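Local coordinates for glucose import ATP-binding protein GlcV (Sulfolobus solfataricus, PDB 1OXV) that hydrolyses ATP to power glucose uptake as the nucleotide-binding subunit of the ABC transporter complex GlcSTUV, at residues V9-K14 / V56-E61; G85-T90 / L162-P167. All blocks are in the same frame, centred on the assembly; numbering follows the deposited sequence.

Contact 1: residues V9-K14 / V56-E61; sequences VSKVFK and VPSTGE. With ANP (phosphoaminophosphonic acid-adenylate ester), chain T.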
ATOM      1  N   VAL A   9       4.236 -16.328 -11.551  1.00 15.01           N
ATOM      2  CA  VAL A   9       5.008 -16.722 -10.394  1.00 12.13           C
ATOM      3  C   VAL A   9       4.147 -17.230  -9.236  1.00 19.48           C
ATOM      4  O   VAL A   9       3.191 -16.585  -8.782  1.00 16.62           O
ATOM      5  CB  VAL A   9       5.919 -15.606  -9.939  1.00 14.11           C
ATOM      6  CG1 VAL A   9       6.523 -15.925  -8.567  1.00 19.49           C
ATOM      7  CG2 VAL A   9       7.023 -15.400 -10.971  1.00 15.46           C
ATOM      8  N   SER A  10       4.510 -18.417  -8.788  1.00 17.37           N
ATOM      9  CA  SER A  10       3.887 -19.069  -7.648  1.00 15.96           C
ATOM     10  C   SER A  10       5.005 -19.455  -6.686  1.00 14.24           C
ATOM     11  O   SER A  10       6.150 -19.660  -7.100  1.00 18.29           O
ATOM     12  CB  SER A  10       3.113 -20.322  -8.088  1.00 18.41           C
ATOM     13  OG  SER A  10       1.920 -19.995  -8.769  1.00 18.22           O
ATOM     14  N   LYS A  11       4.678 -19.506  -5.398  1.00 13.65           N
ATOM     15  CA  LYS A  11       5.620 -19.910  -4.351  1.00 16.77           C
ATOM     16  C   LYS A  11       4.889 -20.701  -3.288  1.00 12.99           C
ATOM     17  O   LYS A  11       3.891 -20.236  -2.729  1.00 13.35           O
ATOM     18  CB  LYS A  11       6.263 -18.696  -3.684  1.00 15.07           C
ATOM     19  CG  LYS A  11       7.256 -19.022  -2.575  1.00 12.65           C
ATOM     20  CD  LYS A  11       8.451 -19.812  -3.088  1.00 18.21           C
ATOM     21  CE  LYS A  11       9.410 -20.159  -1.971  1.00 24.92           C
ATOM     22  NZ  LYS A  11      10.638 -20.842  -2.478  1.00 25.91           N
ATOM     23  N   VAL A  12       5.405 -21.877  -2.978  1.00 16.64           N
ATOM     24  CA  VAL A  12       4.797 -22.716  -1.971  1.00 13.85           C
ATOM     25  C   VAL A  12       5.756 -22.967  -0.823  1.00 17.68           C
ATOM     26  O   VAL A  12       6.971 -22.915  -0.980  1.00 16.75           O
ATOM     27  CB  VAL A  12       4.318 -24.058  -2.556  1.00 19.30           C
ATOM     28  CG1 VAL A  12       3.342 -23.815  -3.681  1.00 17.67           C
ATOM     29  CG2 VAL A  12       5.485 -24.892  -3.038  1.00 23.11           C
ATOM     30  N   PHE A  13       5.177 -23.189   0.343  1.00 13.65           N
ATOM     31  CA  PHE A  13       5.905 -23.561   1.545  1.00 12.10           C
ATOM     32  C   PHE A  13       5.230 -24.813   2.119  1.00 16.87           C
ATOM     33  O   PHE A  13       4.185 -25.241   1.633  1.00 13.39           O
ATOM     34  CB  PHE A  13       5.882 -22.431   2.587  1.00 15.73           C
ATOM     35  CG  PHE A  13       6.641 -21.186   2.166  1.00 13.18           C
ATOM     36  CD1 PHE A  13       5.968 -19.990   1.926  1.00 19.46           C
ATOM     37  CD2 PHE A  13       8.011 -21.222   1.981  1.00 23.60           C
ATOM     38  CE1 PHE A  13       6.664 -18.835   1.523  1.00 17.21           C
ATOM     39  CE2 PHE A  13       8.716 -20.088   1.580  1.00 22.67           C
ATOM     40  CZ  PHE A  13       8.045 -18.894   1.344  1.00 18.75           C
ATOM     41  N   LYS A  14       5.813 -25.377   3.165  1.00 14.94           N
ATOM     42  CA  LYS A  14       5.253 -26.568   3.810  1.00 17.33           C
ATOM     43  C   LYS A  14       5.011 -27.690   2.815  1.00 14.99           C
ATOM     44  O   LYS A  14       3.967 -28.339   2.806  1.00 13.11           O
ATOM     45  CB  LYS A  14       3.973 -26.227   4.582  1.00 18.89           C
ATOM     46  CG  LYS A  14       4.220 -25.511   5.909  1.00 24.12           C
ATOM     47  CD  LYS A  14       2.923 -25.327   6.692  1.00 43.81           C
ATOM     48  CE  LYS A  14       3.177 -24.948   8.151  1.00 32.35           C
ATOM     49  NZ  LYS A  14       4.011 -23.725   8.292  1.00 23.54           N
ATOM     50  N   VAL A  56      13.304 -17.941  -4.705  1.00 17.86           N
ATOM     51  CA  VAL A  56      12.984 -18.124  -6.103  1.00 21.50           C
ATOM     52  C   VAL A  56      11.550 -18.582  -6.250  1.00 14.09           C
ATOM     53  O   VAL A  56      10.979 -19.145  -5.329  1.00 16.96           O
ATOM     54  CB  VAL A  56      13.897 -19.189  -6.751  1.00 29.96           C
ATOM     55  CG1 VAL A  56      15.297 -18.646  -6.945  1.00 36.40           C
ATOM     56  CG2 VAL A  56      13.921 -20.458  -5.915  1.00 24.60           C
ATOM     57  N   PRO A  57      10.967 -18.364  -7.414  1.00 18.09           N
ATOM     58  CA  PRO A  57       9.623 -18.873  -7.672  1.00 15.78           C
ATOM     59  C   PRO A  57       9.652 -20.403  -7.682  1.00 16.17           C
ATOM     60  O   PRO A  57      10.630 -20.995  -8.138  1.00 20.62           O
ATOM     61  CB  PRO A  57       9.313 -18.370  -9.081  1.00 19.44           C
ATOM     62  CG  PRO A  57      10.315 -17.325  -9.375  1.00 23.01           C
ATOM     63  CD  PRO A  57      11.522 -17.659  -8.573  1.00 15.40           C
ATOM     64  N   SER A  58       8.598 -21.018  -7.172  1.00 15.21           N
ATOM     65  CA  SER A  58       8.425 -22.461  -7.229  1.00 15.34           C
ATOM     66  C   SER A  58       8.084 -22.813  -8.676  1.00 16.83           C
ATOM     67  O   SER A  58       8.600 -23.772  -9.236  1.00 16.36           O
ATOM     68  CB  SER A  58       7.289 -22.890  -6.302  1.00 14.82           C
ATOM     69  OG  SER A  58       7.564 -22.572  -4.951  1.00 21.76           O
ATOM     70  N   THR A  59       7.201 -22.019  -9.268  1.00 13.32           N
ATOM     71  CA  THR A  59       6.896 -22.122 -10.682  1.00 22.13           C
ATOM     72  C   THR A  59       6.844 -20.711 -11.232  1.00 13.70           C
ATOM     73  O   THR A  59       6.580 -19.751 -10.490  1.00 16.25           O
ATOM     74  CB  THR A  59       5.546 -22.842 -10.940  1.00 25.29           C
ATOM     75  OG1 THR A  59       4.516 -22.301 -10.099  1.00 27.81           O
ATOM     76  CG2 THR A  59       5.633 -24.315 -10.554  1.00 36.89           C
ATOM     77  N   GLY A  60       7.065 -20.582 -12.528  1.00 13.90           N
ATOM     78  CA  GLY A  60       7.024 -19.285 -13.174  1.00 21.40           C
ATOM     79  C   GLY A  60       8.407 -18.688 -13.367  1.00 14.10           C
ATOM     80  O   GLY A  60       9.405 -19.284 -12.976  1.00 17.85           O
ATOM     81  N   GLU A  61       8.455 -17.515 -13.994  1.00 18.72           N
ATOM     82  CA  GLU A  61       9.713 -16.869 -14.317  1.00 15.49           C
ATOM     83  C   GLU A  61       9.714 -15.381 -13.953  1.00 18.00           C
ATOM     84  O   GLU A  61       8.671 -14.727 -13.897  1.00 13.89           O
ATOM     85  CB  GLU A  61      10.033 -17.040 -15.809  1.00 19.60           C
ATOM     86  CG  GLU A  61      10.141 -18.487 -16.281  1.00 26.27           C
ATOM     87  CD  GLU A  61      10.840 -18.623 -17.622  1.00 34.15           C
ATOM     88  OE1 GLU A  61      10.487 -17.862 -18.554  1.00 29.84           O
ATOM     89  OE2 GLU A  61      11.740 -19.495 -17.750  1.00 33.04           O
TER
HETATM   90  PG  ANP T1104       2.925  -9.268   6.818  1.00 31.02           P
HETATM   91  O1G ANP T1104       2.080  -8.189   6.220  1.00 27.17           O
HETATM   92  O2G ANP T1104       2.531  -9.609   8.227  1.00 32.67           O
HETATM   93  O3G ANP T1104       4.333  -8.824   6.822  1.00 21.93           O
HETATM   94  PB  ANP T1104       3.239 -10.854   4.361  1.00 24.06           P
HETATM   95  O1B ANP T1104       2.237 -10.271   3.447  1.00 21.98           O
HETATM   96  O2B ANP T1104       4.568 -10.217   4.179  1.00 19.82           O
HETATM   97  N3B ANP T1104       2.721 -10.667   5.936  1.00 27.19           N
HETATM   98  PA  ANP T1104       4.456 -13.341   3.947  1.00 23.97           P
HETATM   99  O1A ANP T1104       4.907 -13.244   2.531  1.00 18.44           O
HETATM  100  O2A ANP T1104       5.591 -13.141   4.860  1.00 22.79           O
HETATM  101  O3A ANP T1104       3.244 -12.399   4.147  1.00 21.26           O
HETATM  102  O5' ANP T1104       3.993 -14.776   4.146  1.00 20.60           O
HETATM  103  C5' ANP T1104       3.046 -15.276   3.234  1.00 18.87           C
HETATM  104  C4' ANP T1104       2.542 -16.665   3.643  1.00 26.75           C
HETATM  105  O4' ANP T1104       3.599 -17.593   3.501  1.00 23.11           O
HETATM  106  C3' ANP T1104       2.144 -16.812   5.102  1.00 27.54           C
HETATM  107  O3' ANP T1104       1.163 -17.839   5.218  1.00 33.79           O
HETATM  108  C2' ANP T1104       3.417 -17.244   5.794  1.00 28.93           C
HETATM  109  O2' ANP T1104       3.205 -17.996   6.976  1.00 31.77           O
HETATM  110  C1' ANP T1104       4.047 -18.127   4.740  1.00 22.58           C
HETATM  111  N9  ANP T1104       5.508 -18.137   4.771  1.00 28.01           N
HETATM  112  C8  ANP T1104       6.336 -17.124   4.433  1.00 38.47           C
HETATM  113  N7  ANP T1104       7.632 -17.522   4.552  1.00 29.50           N
HETATM  114  C5  ANP T1104       7.619 -18.804   4.956  1.00 28.17           C
HETATM  115  C6  ANP T1104       8.623 -19.837   5.279  1.00 38.01           C
HETATM  116  N6  ANP T1104       9.986 -19.562   5.178  1.00 38.07           N
HETATM  117  N1  ANP T1104       8.180 -21.043   5.659  1.00 26.04           N
HETATM  118  C2  ANP T1104       6.879 -21.342   5.757  1.00 32.64           C
HETATM  119  N3  ANP T1104       5.913 -20.444   5.494  1.00 28.76           N
HETATM  120  C4  ANP T1104       6.221 -19.208   5.092  1.00 26.89           C
HETATM  121  O   HOH W   1       2.953 -20.588 -11.433  1.00 28.23           O
HETATM  122  O   HOH W   2       9.796 -23.839  -3.813  1.00 44.43           O
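The carbonyl oxygen of S10 takes two backbone donors from residues 56-61: the N of S58 at 2.8 Å and, weakly, the N of T59 at 3.4 Å. In return S10 N donates to T59 O at 3.0 Å, nearly straight at 170°. With S58 and T59 both facing S10, this is a classic beta bulge, formed where the chain leaving helix 44-52 runs alongside strand 4-13 before turning at G60 into strand 61-64. Glycine suits that corner, since any CB would run into CA of V9. S58 folds its hydroxyl back onto the strand: with OG anti to its carbonyl carbon (chi1 -62°), it accepts from V12 N at 3.0 Å and touches a water that K11 NZ reaches only weakly. The ammonium of K11 reaches V56 O only weakly, its stronger partner being D55 in a salt bridge. A second water accepts from both S10 OG and T59 OG1, linking two small polar residues on one face of the sheet; S10 OG also hydrogen-bonds N23 N. Apolar surface enters where V9 CG1 meets the ring of P57, 3.7 Å from its CB. Further along the strand, F13 carries its phenyl ring beneath the adenine of ANP, whose C5 lies 3.4 Å above the centre of one ring face, as the A-loop aromatic does in other ABC ATPases. Replacing F13 by an alanine would probably leave the adenine without this flat apolar support and freer to shift. The ring's CD1 comes closest to the base, 3.3 Å from ANP C4.

Contact 2: residues G85-T90 / L162-P167; sequences GMVFQT and LLLDEP. With ANP (phosphoaminophosphonic acid-adenylate ester), chain T.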
ATOM      1  N   GLY A  85      18.970  -2.677  -4.117  1.00 12.39           N
ATOM      2  CA  GLY A  85      19.148  -2.217  -2.749  1.00 15.15           C
ATOM      3  C   GLY A  85      17.873  -2.539  -1.982  1.00 18.80           C
ATOM      4  O   GLY A  85      16.762  -2.459  -2.524  1.00 14.31           O
ATOM      5  N   MET A  86      18.007  -2.929  -0.726  1.00 14.61           N
ATOM      6  CA  MET A  86      16.827  -3.261   0.043  1.00 15.48           C
ATOM      7  C   MET A  86      16.871  -2.719   1.461  1.00 20.26           C
ATOM      8  O   MET A  86      17.930  -2.600   2.066  1.00 20.60           O
ATOM      9  CB  MET A  86      16.594  -4.775   0.058  1.00 23.64           C
ATOM     10  CG  MET A  86      17.858  -5.602   0.121  1.00 46.80           C
ATOM     11  SD  MET A  86      17.590  -7.322  -0.372  1.00 39.61           S
ATOM     12  CE  MET A  86      19.253  -7.817  -0.796  1.00 40.06           C
ATOM     13  N   VAL A  87      15.692  -2.344   1.938  1.00 15.56           N
ATOM     14  CA  VAL A  87      15.457  -1.956   3.327  1.00 18.26           C
ATOM     15  C   VAL A  87      14.309  -2.855   3.751  1.00 27.79           C
ATOM     16  O   VAL A  87      13.157  -2.628   3.365  1.00 22.02           O
ATOM     17  CB  VAL A  87      15.063  -0.489   3.498  1.00 25.59           C
ATOM     18  CG1 VAL A  87      14.737  -0.198   4.958  1.00 33.32           C
ATOM     19  CG2 VAL A  87      16.176   0.435   3.029  1.00 17.21           C
ATOM     20  N   PHE A  88      14.613  -3.904   4.511  1.00 30.05           N
ATOM     21  CA  PHE A  88      13.582  -4.884   4.854  1.00 34.39           C
ATOM     22  C   PHE A  88      12.780  -4.595   6.119  1.00 25.94           C
ATOM     23  O   PHE A  88      13.171  -3.783   6.948  1.00 22.02           O
ATOM     24  CB  PHE A  88      14.145  -6.302   4.855  1.00 39.47           C
ATOM     25  CG  PHE A  88      14.018  -6.987   3.523  1.00 48.14           C
ATOM     26  CD1 PHE A  88      12.765  -7.222   2.975  1.00 65.81           C
ATOM     27  CD2 PHE A  88      15.137  -7.378   2.810  1.00 61.84           C
ATOM     28  CE1 PHE A  88      12.631  -7.841   1.747  1.00 56.84           C
ATOM     29  CE2 PHE A  88      15.007  -7.997   1.578  1.00 52.47           C
ATOM     30  CZ  PHE A  88      13.752  -8.222   1.046  1.00 41.75           C
ATOM     31  N   GLN A  89      11.642  -5.276   6.244  1.00 26.14           N
ATOM     32  CA  GLN A  89      10.720  -5.016   7.335  1.00 31.47           C
ATOM     33  C   GLN A  89      11.445  -4.981   8.678  1.00 34.08           C
ATOM     34  O   GLN A  89      11.128  -4.158   9.532  1.00 39.41           O
ATOM     35  CB  GLN A  89       9.593  -6.052   7.355  1.00 33.43           C
ATOM     36  CG  GLN A  89       8.199  -5.429   7.326  1.00 43.39           C
ATOM     37  CD  GLN A  89       7.274  -5.991   8.391  1.00 27.22           C
ATOM     38  OE1 GLN A  89       6.266  -6.625   8.080  1.00 36.11           O
ATOM     39  NE2 GLN A  89       7.610  -5.742   9.650  1.00 38.60           N
ATOM     40  N   THR A  90      12.418  -5.871   8.866  1.00 26.58           N
ATOM     41  CA  THR A  90      13.152  -5.918  10.127  1.00 40.11           C
ATOM     42  C   THR A  90      14.591  -5.502   9.916  1.00 37.83           C
ATOM     43  O   THR A  90      15.516  -6.154  10.401  1.00 37.12           O
ATOM     44  CB  THR A  90      13.102  -7.327  10.756  1.00 37.83           C
ATOM     45  OG1 THR A  90      13.461  -8.312   9.782  1.00 47.35           O
ATOM     46  CG2 THR A  90      11.683  -7.698  11.167  1.00 39.31           C
ATOM     47  N   LEU A 162      15.217  -0.334  -5.975  1.00 10.32           N
ATOM     48  CA  LEU A 162      15.175  -0.185  -4.528  1.00 11.00           C
ATOM     49  C   LEU A 162      13.895  -0.857  -3.991  1.00 10.43           C
ATOM     50  O   LEU A 162      12.791  -0.596  -4.478  1.00 14.47           O
ATOM     51  CB  LEU A 162      15.231   1.302  -4.159  1.00 14.90           C
ATOM     52  CG  LEU A 162      15.109   1.627  -2.674  1.00 14.81           C
ATOM     53  CD1 LEU A 162      16.241   1.020  -1.901  1.00 20.62           C
ATOM     54  CD2 LEU A 162      15.101   3.139  -2.464  1.00 20.43           C
ATOM     55  N   LEU A 163      14.062  -1.763  -3.045  1.00 12.52           N
ATOM     56  CA  LEU A 163      12.959  -2.504  -2.453  1.00 15.57           C
ATOM     57  C   LEU A 163      12.757  -2.101  -0.994  1.00 10.83           C
ATOM     58  O   LEU A 163      13.667  -2.231  -0.167  1.00 12.75           O
ATOM     59  CB  LEU A 163      13.229  -4.012  -2.516  1.00 15.80           C
ATOM     60  CG  LEU A 163      13.600  -4.558  -3.892  1.00 13.07           C
ATOM     61  CD1 LEU A 163      13.989  -6.033  -3.797  1.00 21.40           C
ATOM     62  CD2 LEU A 163      12.469  -4.371  -4.893  1.00 15.82           C
ATOM     63  N   LEU A 164      11.550  -1.642  -0.682  1.00  9.69           N
ATOM     64  CA  LEU A 164      11.210  -1.237   0.666  1.00 13.63           C
ATOM     65  C   LEU A 164      10.063  -2.084   1.209  1.00 12.34           C
ATOM     66  O   LEU A 164       8.921  -1.985   0.755  1.00 14.19           O
ATOM     67  CB  LEU A 164      10.832   0.247   0.720  1.00 14.66           C
ATOM     68  CG  LEU A 164      11.830   1.222   0.098  1.00 14.06           C
ATOM     69  CD1 LEU A 164      11.384   2.648   0.319  1.00 21.14           C
ATOM     70  CD2 LEU A 164      13.199   1.025   0.679  1.00 22.88           C
ATOM     71  N   ASP A 165      10.360  -2.896   2.205  1.00 11.84           N
ATOM     72  CA  ASP A 165       9.333  -3.738   2.812  1.00 17.56           C
ATOM     73  C   ASP A 165       8.868  -3.123   4.130  1.00 12.97           C
ATOM     74  O   ASP A 165       9.546  -3.205   5.154  1.00 15.80           O
ATOM     75  CB  ASP A 165       9.842  -5.174   3.016  1.00 18.56           C
ATOM     76  CG  ASP A 165       8.721  -6.161   3.338  1.00 28.06           C
ATOM     77  OD1 ASP A 165       7.552  -5.726   3.476  1.00 22.67           O
ATOM     78  OD2 ASP A 165       8.914  -7.396   3.452  1.00 17.17           O
ATOM     79  N   GLU A 166       7.701  -2.494   4.083  1.00  8.59           N
ATOM     80  CA  GLU A 166       7.101  -1.855   5.244  1.00 12.96           C
ATOM     81  C   GLU A 166       8.111  -0.996   5.985  1.00 14.15           C
ATOM     82  O   GLU A 166       8.414  -1.255   7.145  1.00 17.01           O
ATOM     83  CB  GLU A 166       6.518  -2.901   6.189  1.00 23.05           C
ATOM     84  CG  GLU A 166       5.544  -3.854   5.522  1.00 32.05           C
ATOM     85  CD  GLU A 166       4.470  -4.356   6.471  1.00 40.33           C
ATOM     86  OE1 GLU A 166       4.013  -3.555   7.311  1.00 50.95           O
ATOM     87  OE2 GLU A 166       4.080  -5.546   6.377  1.00 28.04           O
ATOM     88  N   PRO A 167       8.547   0.070   5.322  1.00 23.85           N
ATOM     89  CA  PRO A 167       9.586   0.972   5.821  1.00 28.33           C
ATOM     90  C   PRO A 167       9.123   1.945   6.889  1.00 20.48           C
ATOM     91  O   PRO A 167       9.900   2.270   7.778  1.00 25.27           O
ATOM     92  CB  PRO A 167       9.958   1.809   4.585  1.00 25.40           C
ATOM     93  CG  PRO A 167       9.053   1.386   3.474  1.00 34.49           C
ATOM     94  CD  PRO A 167       7.991   0.524   4.042  1.00 23.48           C
TER
HETATM   95  PG  ANP T1104       2.925  -9.268   6.818  1.00 31.02           P
HETATM   96  O1G ANP T1104       2.080  -8.189   6.220  1.00 27.17           O
HETATM   97  O2G ANP T1104       2.531  -9.609   8.227  1.00 32.67           O
HETATM   98  O3G ANP T1104       4.333  -8.824   6.822  1.00 21.93           O
HETATM   99  PB  ANP T1104       3.239 -10.854   4.361  1.00 24.06           P
HETATM  100  O1B ANP T1104       2.237 -10.271   3.447  1.00 21.98           O
HETATM  101  O2B ANP T1104       4.568 -10.217   4.179  1.00 19.82           O
HETATM  102  N3B ANP T1104       2.721 -10.667   5.936  1.00 27.19           N
HETATM  103  PA  ANP T1104       4.456 -13.341   3.947  1.00 23.97           P
HETATM  104  O1A ANP T1104       4.907 -13.244   2.531  1.00 18.44           O
HETATM  105  O2A ANP T1104       5.591 -13.141   4.860  1.00 22.79           O
HETATM  106  O3A ANP T1104       3.244 -12.399   4.147  1.00 21.26           O
HETATM  107  O5' ANP T1104       3.993 -14.776   4.146  1.00 20.60           O
HETATM  108  C5' ANP T1104       3.046 -15.276   3.234  1.00 18.87           C
HETATM  109  C4' ANP T1104       2.542 -16.665   3.643  1.00 26.75           C
HETATM  110  O4' ANP T1104       3.599 -17.593   3.501  1.00 23.11           O
HETATM  111  C3' ANP T1104       2.144 -16.812   5.102  1.00 27.54           C
HETATM  112  O3' ANP T1104       1.163 -17.839   5.218  1.00 33.79           O
HETATM  113  C2' ANP T1104       3.417 -17.244   5.794  1.00 28.93           C
HETATM  114  O2' ANP T1104       3.205 -17.996   6.976  1.00 31.77           O
HETATM  115  C1' ANP T1104       4.047 -18.127   4.740  1.00 22.58           C
HETATM  116  N9  ANP T1104       5.508 -18.137   4.771  1.00 28.01           N
HETATM  117  C8  ANP T1104       6.336 -17.124   4.433  1.00 38.47           C
HETATM  118  N7  ANP T1104       7.632 -17.522   4.552  1.00 29.50           N
HETATM  119  C5  ANP T1104       7.619 -18.804   4.956  1.00 28.17           C
HETATM  120  C6  ANP T1104       8.623 -19.837   5.279  1.00 38.01           C
HETATM  121  N6  ANP T1104       9.986 -19.562   5.178  1.00 38.07           N
HETATM  122  N1  ANP T1104       8.180 -21.043   5.659  1.00 26.04           N
HETATM  123  C2  ANP T1104       6.879 -21.342   5.757  1.00 32.64           C
HETATM  124  N3  ANP T1104       5.913 -20.444   5.494  1.00 28.76           N
HETATM  125  C4  ANP T1104       6.221 -19.208   5.092  1.00 26.89           C
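D165 holds CG anti to its backbone N (chi1 -167°), a torsion that swings the carboxylate so that OD2 lies in plane at the edge of the F88 ring, while the backbone puts D165 CB 3.6 Å from F88 CD1. Ring and carboxylate planes stand 71° apart, and the short acid suits a place where OD2 must also hydrogen-bond T45 of the P-loop. The next residue, E166, extends beyond CG, and its OE2 comes to 3.3 Å from ANP O3G, while the side chain of Q89 runs alongside it in the same direction. Behind these polar groups the strands pair in parallel register. L163 N donates to G85 O at 2.8 Å, V87 N to L163 O at 2.9 Å, and D165 N to V87 O at 3.0 Å. On one face V87 and L164 lie side by side, V87 CB 3.7 Å from L164 CD2; branched apolar residues fill this layer, where V87 and L162 also meet helix 143-155. The run of leucines ending in an acid pair is the Walker B strand of ABC ATPases, and Q89, just after the neighbouring strand, fits the Q-loop glutamine.

In the fold
Contact 1 closes before contact 2 opens along the chain, and both belong to the ABC ATPase domain. Their centres lie 21 Å apart and their nearest atoms about 11 Å, so they do not touch. Contact 1 sits in the antiparallel sheet that includes strands 4-13 and 61-64, whereas contact 2 pairs strands 84-87 and 161-165 of the mixed sheet. Helix 44-52, which starts in the P-loop, joins them: K11 of strand 4-13 and P57 of the loop leading to strand 61-64 pack on it, as do M86 and L163 from the other sheet. ANP spans the gap, its adenine at residues 9-14 and its terminal phosphate at residues 85-90 and 162-167, so that the two sheets serve opposite ends of one nucleotide.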